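Long-range contact in type III effector HopU1 (Pseudomonas syringae pv. tomato, PDB 3U0J), which is a bacterial effector delivered by type III secretion that probably transfers ADP-ribose from NAD+ to arginine residues of target proteins: residues L54-L63 against D102-I112. Residues are numbered along the deposited sequence; the frame is centred on the assembly and turned at random.
Sequences LHVDAQCFGL and DYSSHLVRGEI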
# COMPACT_ATOMS: atom_id res chain seq x y z
N LEU A 54 -0.46 16.20 9.97
CA LEU A 54 0.14 14.97 10.49
C LEU A 54 1.30 15.27 11.43
O LEU A 54 2.02 16.25 11.27
CB LEU A 54 0.63 14.06 9.36
CG LEU A 54 -0.37 13.54 8.33
CD1 LEU A 54 0.34 12.74 7.22
CD2 LEU A 54 -1.39 12.70 9.02
N HIS A 55 1.51 14.41 12.41
CA HIS A 55 2.67 14.53 13.25
C HIS A 55 3.80 13.72 12.66
O HIS A 55 3.60 12.60 12.19
CB HIS A 55 2.32 14.04 14.65
CG HIS A 55 1.27 14.87 15.32
ND1 HIS A 55 -0.04 14.48 15.39
CD2 HIS A 55 1.33 16.10 15.88
CE1 HIS A 55 -0.75 15.42 15.99
NE2 HIS A 55 0.06 16.41 16.30
N VAL A 56 4.99 14.30 12.68
CA VAL A 56 6.17 13.56 12.25
C VAL A 56 6.99 13.12 13.45
O VAL A 56 7.16 13.88 14.42
CB VAL A 56 7.05 14.40 11.33
CG1 VAL A 56 7.91 13.50 10.50
CG2 VAL A 56 6.20 15.30 10.44
N ASP A 57 7.50 11.89 13.38
CA ASP A 57 8.26 11.31 14.47
C ASP A 57 9.53 12.09 14.68
O ASP A 57 10.42 12.07 13.82
CB ASP A 57 8.59 9.86 14.16
CG ASP A 57 9.62 9.27 15.10
OD1 ASP A 57 9.84 9.85 16.18
OD2 ASP A 57 10.20 8.22 14.77
N ALA A 58 9.63 12.76 15.82
CA ALA A 58 10.79 13.61 16.10
C ALA A 58 12.07 12.79 16.34
O ALA A 58 13.19 13.30 16.16
CB ALA A 58 10.50 14.55 17.27
N GLN A 59 11.91 11.54 16.75
CA GLN A 59 13.06 10.69 17.05
C GLN A 59 13.74 10.20 15.78
O GLN A 59 14.62 9.35 15.82
CB GLN A 59 12.65 9.49 17.94
CG GLN A 59 11.98 9.90 19.25
CD GLN A 59 12.62 11.14 19.89
OE1 GLN A 59 13.85 11.31 19.86
NE2 GLN A 59 11.78 12.01 20.46
N CYS A 60 13.33 10.75 14.65
CA CYS A 60 13.95 10.39 13.38
C CYS A 60 14.23 11.66 12.58
O CYS A 60 13.88 12.76 13.02
CB CYS A 60 13.06 9.41 12.60
SG CYS A 60 11.74 10.17 11.57
N PHE A 61 14.86 11.53 11.42
CA PHE A 61 15.00 12.67 10.53
C PHE A 61 13.74 12.83 9.65
O PHE A 61 13.69 12.36 8.51
CB PHE A 61 16.27 12.59 9.68
CG PHE A 61 16.58 13.86 8.97
CD1 PHE A 61 17.14 14.94 9.66
CD2 PHE A 61 16.28 14.00 7.62
CE1 PHE A 61 17.43 16.13 9.02
CE2 PHE A 61 16.56 15.19 6.96
CZ PHE A 61 17.13 16.27 7.67
N GLY A 62 12.73 13.49 10.21
CA GLY A 62 11.42 13.51 9.60
C GLY A 62 11.25 14.55 8.53
O GLY A 62 11.84 15.63 8.61
N LEU A 63 10.43 14.23 7.53
CA LEU A 63 10.13 15.13 6.43
C LEU A 63 8.70 15.59 6.49
O LEU A 63 7.79 14.76 6.45
CB LEU A 63 10.33 14.42 5.11
CG LEU A 63 11.78 14.11 4.77
CD1 LEU A 63 11.87 13.48 3.39
CD2 LEU A 63 12.61 15.39 4.84
N ASP A 102 6.72 7.08 10.04
CA ASP A 102 6.94 8.29 10.82
C ASP A 102 5.78 9.22 11.00
O ASP A 102 5.95 10.23 11.67
CB ASP A 102 8.00 9.17 10.18
CG ASP A 102 9.17 8.40 9.68
OD1 ASP A 102 9.54 7.40 10.35
OD2 ASP A 102 9.72 8.81 8.63
N TYR A 103 4.65 8.97 10.36
CA TYR A 103 3.52 9.90 10.47
C TYR A 103 2.35 9.25 11.19
O TYR A 103 2.10 8.06 11.02
CB TYR A 103 3.08 10.42 9.09
CG TYR A 103 4.23 10.84 8.25
CD1 TYR A 103 4.76 12.11 8.37
CD2 TYR A 103 4.84 9.97 7.37
CE1 TYR A 103 5.83 12.50 7.63
CE2 TYR A 103 5.92 10.36 6.62
CZ TYR A 103 6.41 11.63 6.76
OH TYR A 103 7.49 12.06 6.03
N SER A 104 1.65 10.05 11.99
CA SER A 104 0.41 9.62 12.59
C SER A 104 -0.54 10.82 12.67
O SER A 104 -0.11 11.97 12.82
CB SER A 104 0.65 9.00 13.98
OG SER A 104 -0.58 8.80 14.66
N SER A 105 -1.83 10.54 12.55
CA SER A 105 -2.85 11.56 12.77
C SER A 105 -2.78 12.05 14.21
O SER A 105 -3.15 13.18 14.48
CB SER A 105 -4.23 10.96 12.55
OG SER A 105 -4.41 9.84 13.40
N HIS A 106 -2.31 11.20 15.12
CA HIS A 106 -2.37 11.51 16.54
C HIS A 106 -1.04 11.50 17.24
O HIS A 106 -0.04 11.02 16.71
CB HIS A 106 -3.29 10.56 17.27
CG HIS A 106 -4.73 10.82 17.00
ND1 HIS A 106 -5.28 10.66 15.75
CD2 HIS A 106 -5.73 11.23 17.81
CE1 HIS A 106 -6.57 10.94 15.80
NE2 HIS A 106 -6.87 11.29 17.05
N LEU A 107 -1.05 12.06 18.45
CA LEU A 107 0.12 12.12 19.31
C LEU A 107 -0.24 11.30 20.55
O LEU A 107 -1.40 11.32 21.00
CB LEU A 107 0.36 13.58 19.68
CG LEU A 107 1.72 14.27 19.48
CD1 LEU A 107 2.47 13.78 18.26
CD2 LEU A 107 1.51 15.77 19.39
N VAL A 108 0.71 10.52 21.05
CA VAL A 108 0.48 9.79 22.31
C VAL A 108 1.56 10.20 23.30
O VAL A 108 2.69 9.73 23.23
CB VAL A 108 0.49 8.25 22.13
CG1 VAL A 108 0.20 7.60 23.46
CG2 VAL A 108 -0.54 7.81 21.10
N ARG A 109 1.23 11.11 24.21
CA ARG A 109 2.26 11.66 25.08
C ARG A 109 3.39 12.26 24.26
O ARG A 109 3.21 13.17 23.43
CB ARG A 109 2.87 10.55 25.94
CG ARG A 109 1.88 9.75 26.78
CD ARG A 109 2.63 8.78 27.68
NE ARG A 109 1.73 7.89 28.41
CZ ARG A 109 2.12 6.81 29.08
NH1 ARG A 109 3.41 6.48 29.11
NH2 ARG A 109 1.22 6.05 29.72
N GLY A 110 4.59 11.75 24.48
CA GLY A 110 5.67 12.21 23.63
C GLY A 110 5.33 12.01 22.15
O GLY A 110 5.09 12.97 21.41
N GLU A 111 5.24 10.74 21.78
CA GLU A 111 5.46 10.27 20.43
C GLU A 111 4.24 10.24 19.52
O GLU A 111 3.09 10.38 19.96
CB GLU A 111 6.04 8.86 20.52
CG GLU A 111 6.88 8.61 21.78
CD GLU A 111 8.21 9.36 21.77
OE1 GLU A 111 8.20 10.61 21.86
OE2 GLU A 111 9.27 8.69 21.67
N ILE A 112 4.50 10.05 18.23
CA ILE A 112 3.45 9.85 17.25
C ILE A 112 2.61 8.63 17.62
O ILE A 112 3.12 7.64 18.17
CB ILE A 112 4.03 9.58 15.87
CG1 ILE A 112 5.00 8.41 15.93
CG2 ILE A 112 4.75 10.81 15.33
CD1 ILE A 112 5.36 7.91 14.55
O HOH W 1 10.06 11.44 6.92
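His55 pairs with Ser104 as the hydrogen-bonded pair of two antiparallel bridges that join strand 55-56, an outermost strand, to strand 103-108, the middle strand of a small three-stranded sheet completed by 111-112. This surface sheet is separate from the five-stranded mixed sheet that includes strands 167-172 and 263-269. His55 N donates to Ser104 O at 3.0 Å, Ser104 N returns a bond to His55 O, and Asp57 N reaches Asp102 O to carry the pairing one residue beyond the strand. Val56 and Tyr103, the non-hydrogen-bonded pair, lie side by side on one face, with Val56 CG1 3.7 Å from Tyr103 CE1. That face is backed by helix 89-99, where Met97 touches both Leu54 and Tyr103.

The opposite face carries His55. With CG anti to the carbonyl carbon (chi1 -63°), its imidazole is carried to where the Leu107 side chain crosses at about a right angle, CD1 over one ring face in a CH-pi contact, 3.7 Å from the centroid. Farther along, Ile112 CG2 sits against Asp57 N at 3.5 Å while its CD1 meets Asp57 CB. An Asx turn, Gln59 N to Asp57 OD1, helps shape the loop that follows, and Cys60 SG rests 3.6 Å from Asp102 CG.

The loop's far end is tied to the Tyr103 phenol: Tyr103 OH donates in the carbonyl plane of Leu63, to a lone pair of its O at 2.7 Å, and accepts from a water that also bonds Leu63 N and Asp102 OD2.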